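Local coordinates for solute-binding protein Csal_2479 (Chromohalobacter salexigens, PDB 4P1L), which binds D-glucuronate and probably delivers it to a tripartite ATP-independent periplasmic (TRAP) transport system for uptake into the cytoplasm, at residues 107-117 / 318-326. Residues are numbered along the deposited sequence; the frame is centred on the assembly and turned at random.
Sequences IFKSPDDMYRI and VTDIQDAQS
At the C-terminal end of this TRAP solute-binding protein, the turn that follows helix 315-323 docks on the N-capped start of helix 111-118, and the buried amide of Gln-325 reaches the loop leading into that helix. Its OE1 accepts from Lys-109 N at 2.8 Å, while NE2 donates to Ile-107 O at 2.9 Å, nearly in the amide plane. The second N-H of NE2 turns back to Ile-321 O (2.9 Å), above that carbonyl's plane, so three bonds fix the rotation of the amide. CD1 of Ile-117 packs against Gln-325 CG, 3.7 Å away, and the extended Lys-109 chain runs past Gln-325 in the opposite direction until NZ meets Gln-325 O at 3.0 Å; a long salt bridge to the terminal carboxylate of Ser-326 adds to it. Bent at chi3 (77°), Arg-116 brings NH2 to Ala-324 O (2.9 Å) while NH1 and NH2 both hold OD1 of Asp-113. A water joins that same OD1 to Gln-325 O, and the other oxygen, OD2, accepts from the N-cap hydroxyl of Ser-110. Next to the amide, CG2 of Ile-321 reaches Phe-108 CE1 (3.7 Å) and also touches Ile-107 CG1. Ile-321 packs as well on Ile-122 and Phe-126 of helix 121-132, while Ile-107 and Gln-322 both touch Tyr-304 of helix 301-310.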
loop_
_atom_site.group_PDB
_atom_site.type_symbol
_atom_site.label_atom_id
_atom_site.label_comp_id
_atom_site.label_asym_id
_atom_site.label_seq_id
_atom_site.Cartn_x
_atom_site.Cartn_y
_atom_site.Cartn_z
ATOM N N ILE A 107 2.748 -7.937 -10.550
ATOM C CA ILE A 107 3.507 -7.146 -11.503
ATOM C C ILE A 107 4.972 -7.004 -11.060
ATOM O O ILE A 107 5.868 -6.940 -11.896
ATOM C CB ILE A 107 2.866 -5.775 -11.810
ATOM C CG1 ILE A 107 3.532 -5.217 -13.066
ATOM C CG2 ILE A 107 2.914 -4.837 -10.601
ATOM C CD1 ILE A 107 2.792 -4.081 -13.673
ATOM N N PHE A 108 5.205 -6.948 -9.748
ATOM C CA PHE A 108 6.566 -6.920 -9.196
ATOM C C PHE A 108 6.956 -8.318 -8.699
ATOM O O PHE A 108 6.137 -9.009 -8.101
ATOM C CB PHE A 108 6.679 -5.931 -8.023
ATOM C CG PHE A 108 6.486 -4.492 -8.415
ATOM C CD1 PHE A 108 7.404 -3.858 -9.243
ATOM C CD2 PHE A 108 5.371 -3.794 -7.994
ATOM C CE1 PHE A 108 7.227 -2.551 -9.614
ATOM C CE2 PHE A 108 5.186 -2.488 -8.364
ATOM C CZ PHE A 108 6.114 -1.871 -9.193
ATOM N N LYS A 109 8.211 -8.723 -8.938
ATOM C CA LYS A 109 8.702 -10.028 -8.518
ATOM C C LYS A 109 9.062 -10.030 -7.019
ATOM O O LYS A 109 9.002 -11.068 -6.351
ATOM C CB LYS A 109 9.938 -10.416 -9.346
ATOM C CG LYS A 109 9.642 -10.721 -10.804
ATOM C CD LYS A 109 10.881 -11.195 -11.560
ATOM C CE LYS A 109 10.555 -11.484 -13.033
ATOM N NZ LYS A 109 11.771 -11.952 -13.788
ATOM N N SER A 110 9.455 -8.875 -6.501
ATOM C CA SER A 110 9.798 -8.762 -5.092
ATOM C C SER A 110 9.755 -7.304 -4.660
ATOM O O SER A 110 9.774 -6.399 -5.502
ATOM C CB SER A 110 11.209 -9.323 -4.836
ATOM O OG SER A 110 12.190 -8.539 -5.474
ATOM N N PRO A 111 9.729 -7.060 -3.345
ATOM C CA PRO A 111 9.777 -5.660 -2.910
ATOM C C PRO A 111 11.063 -4.968 -3.351
ATOM O O PRO A 111 11.065 -3.758 -3.643
ATOM C CB PRO A 111 9.691 -5.765 -1.386
ATOM C CG PRO A 111 8.849 -7.008 -1.173
ATOM C CD PRO A 111 9.335 -7.972 -2.262
ATOM N N ASP A 112 12.156 -5.718 -3.433
ATOM C CA ASP A 112 13.421 -5.085 -3.809
ATOM C C ASP A 112 13.365 -4.607 -5.266
ATOM O O ASP A 112 13.921 -3.543 -5.615
ATOM C CB ASP A 112 14.603 -6.026 -3.591
ATOM C CG ASP A 112 15.037 -6.084 -2.133
ATOM O OD1 ASP A 112 14.854 -5.071 -1.425
ATOM O OD2 ASP A 112 15.537 -7.138 -1.699
ATOM N N ASP A 113 12.705 -5.387 -6.121
ATOM C CA ASP A 113 12.517 -4.964 -7.503
ATOM C C ASP A 113 11.658 -3.698 -7.515
ATOM O O ASP A 113 11.907 -2.752 -8.272
ATOM C CB ASP A 113 11.818 -6.046 -8.334
ATOM C CG ASP A 113 12.736 -7.220 -8.677
ATOM O OD1 ASP A 113 13.612 -7.073 -9.543
ATOM O OD2 ASP A 113 12.559 -8.304 -8.094
HETATM N N MSE A 114 10.635 -3.677 -6.676
HETATM C CA MSE A 114 9.735 -2.525 -6.647
HETATM C C MSE A 114 10.482 -1.258 -6.227
HETATM O O MSE A 114 10.337 -0.199 -6.866
HETATM C CB MSE A 114 8.531 -2.812 -5.742
HETATM C CG MSE A 114 7.586 -1.653 -5.540
HETATM SE SE MSE A 114 8.157 -0.387 -4.144
HETATM C CE MSE A 114 8.151 -1.627 -2.633
ATOM N N TYR A 115 11.325 -1.355 -5.200
ATOM C CA TYR A 115 12.117 -0.196 -4.770
ATOM C C TYR A 115 13.018 0.360 -5.869
ATOM O O TYR A 115 13.064 1.580 -6.103
ATOM C CB TYR A 115 13.002 -0.545 -3.573
ATOM C CG TYR A 115 12.298 -0.764 -2.257
ATOM C CD1 TYR A 115 11.256 0.061 -1.835
ATOM C CD2 TYR A 115 12.701 -1.779 -1.409
ATOM C CE1 TYR A 115 10.627 -0.143 -0.628
ATOM C CE2 TYR A 115 12.079 -1.969 -0.178
ATOM C CZ TYR A 115 11.049 -1.146 0.195
ATOM O OH TYR A 115 10.433 -1.347 1.397
ATOM N N ARG A 116 13.725 -0.540 -6.547
ATOM C CA ARG A 116 14.633 -0.158 -7.628
ATOM C C ARG A 116 13.876 0.563 -8.739
ATOM O O ARG A 116 14.318 1.610 -9.252
ATOM C CB ARG A 116 15.310 -1.399 -8.202
ATOM C CG ARG A 116 16.235 -1.089 -9.346
ATOM C CD ARG A 116 16.933 -2.330 -9.824
ATOM N NE ARG A 116 16.020 -3.126 -10.632
ATOM C CZ ARG A 116 15.539 -4.313 -10.288
ATOM N NH1 ARG A 116 15.895 -4.892 -9.140
ATOM N NH2 ARG A 116 14.708 -4.931 -11.110
ATOM N N ILE A 117 12.727 0.009 -9.097
ATOM C CA ILE A 117 11.904 0.579 -10.155
ATOM C C ILE A 117 11.316 1.928 -9.768
ATOM O O ILE A 117 11.358 2.888 -10.543
ATOM C CB ILE A 117 10.781 -0.419 -10.565
ATOM C CG1 ILE A 117 11.389 -1.569 -11.374
ATOM C CG2 ILE A 117 9.690 0.289 -11.352
ATOM C CD1 ILE A 117 10.511 -2.774 -11.500
ATOM N N VAL A 318 3.162 -0.875 -18.250
ATOM C CA VAL A 318 3.088 -2.272 -17.819
ATOM C C VAL A 318 4.313 -3.071 -18.302
ATOM O O VAL A 318 4.975 -3.755 -17.517
ATOM C CB VAL A 318 1.803 -2.949 -18.319
ATOM C CG1 VAL A 318 1.785 -4.418 -17.901
ATOM C CG2 VAL A 318 0.543 -2.214 -17.793
ATOM N N THR A 319 4.623 -2.969 -19.598
ATOM C CA THR A 319 5.723 -3.744 -20.163
ATOM C C THR A 319 7.083 -3.233 -19.699
ATOM O O THR A 319 8.005 -4.038 -19.514
ATOM C CB THR A 319 5.650 -3.832 -21.712
ATOM O OG1 THR A 319 5.754 -2.532 -22.272
ATOM C CG2 THR A 319 4.348 -4.423 -22.154
ATOM N N ASP A 320 7.211 -1.926 -19.439
ATOM C CA ASP A 320 8.487 -1.408 -18.954
ATOM C C ASP A 320 8.782 -1.966 -17.547
ATOM O O ASP A 320 9.916 -2.336 -17.239
ATOM C CB ASP A 320 8.530 0.120 -18.941
ATOM C CG ASP A 320 8.668 0.739 -20.352
ATOM O OD1 ASP A 320 8.977 0.014 -21.324
ATOM O OD2 ASP A 320 8.463 1.969 -20.471
ATOM N N ILE A 321 7.758 -2.042 -16.696
ATOM C CA ILE A 321 7.944 -2.581 -15.365
ATOM C C ILE A 321 8.299 -4.071 -15.445
ATOM O O ILE A 321 9.197 -4.550 -14.745
ATOM C CB ILE A 321 6.698 -2.349 -14.496
ATOM C CG1 ILE A 321 6.590 -0.855 -14.147
ATOM C CG2 ILE A 321 6.767 -3.211 -13.221
ATOM C CD1 ILE A 321 5.204 -0.437 -13.625
ATOM N N GLN A 322 7.591 -4.816 -16.288
ATOM C CA GLN A 322 7.873 -6.230 -16.439
ATOM C C GLN A 322 9.294 -6.434 -16.979
ATOM O O GLN A 322 10.041 -7.272 -16.480
ATOM C CB GLN A 322 6.889 -6.886 -17.386
ATOM C CG GLN A 322 5.432 -6.865 -16.913
ATOM C CD GLN A 322 4.491 -7.388 -17.985
ATOM O OE1 GLN A 322 4.633 -7.066 -19.173
ATOM N NE2 GLN A 322 3.537 -8.210 -17.577
ATOM N N ASP A 323 9.654 -5.662 -17.991
ATOM C CA ASP A 323 10.942 -5.821 -18.640
ATOM C C ASP A 323 12.084 -5.455 -17.696
ATOM O O ASP A 323 13.176 -6.012 -17.803
ATOM C CB ASP A 323 11.015 -4.986 -19.922
ATOM C CG ASP A 323 10.118 -5.535 -21.040
ATOM O OD1 ASP A 323 9.530 -6.618 -20.873
ATOM O OD2 ASP A 323 10.010 -4.870 -22.088
ATOM N N ALA A 324 11.823 -4.577 -16.729
ATOM C CA ALA A 324 12.888 -4.098 -15.854
ATOM C C ALA A 324 13.260 -5.148 -14.806
ATOM O O ALA A 324 14.149 -4.918 -13.980
ATOM C CB ALA A 324 12.479 -2.791 -15.157
ATOM N N GLN A 325 12.580 -6.285 -14.811
ATOM C CA GLN A 325 12.847 -7.310 -13.807
ATOM C C GLN A 325 13.346 -8.632 -14.371
ATOM O O GLN A 325 13.632 -9.564 -13.625
ATOM C CB GLN A 325 11.584 -7.555 -12.987
ATOM C CG GLN A 325 11.074 -6.303 -12.354
ATOM C CD GLN A 325 9.754 -6.525 -11.691
ATOM O OE1 GLN A 325 9.697 -7.057 -10.589
ATOM N NE2 GLN A 325 8.674 -6.179 -12.383
ATOM N N SER A 326 13.459 -8.722 -15.684
ATOM C CA SER A 326 14.058 -9.907 -16.292
ATOM C C SER A 326 15.260 -10.458 -15.513
ATOM O O SER A 326 16.285 -9.783 -15.311
ATOM C CB SER A 326 14.459 -9.598 -17.732
ATOM O OG SER A 326 13.298 -9.386 -18.495
ATOM O OXT SER A 326 15.212 -11.613 -15.073
HETATM O O HOH W 1 14.840 -8.773 -11.152
#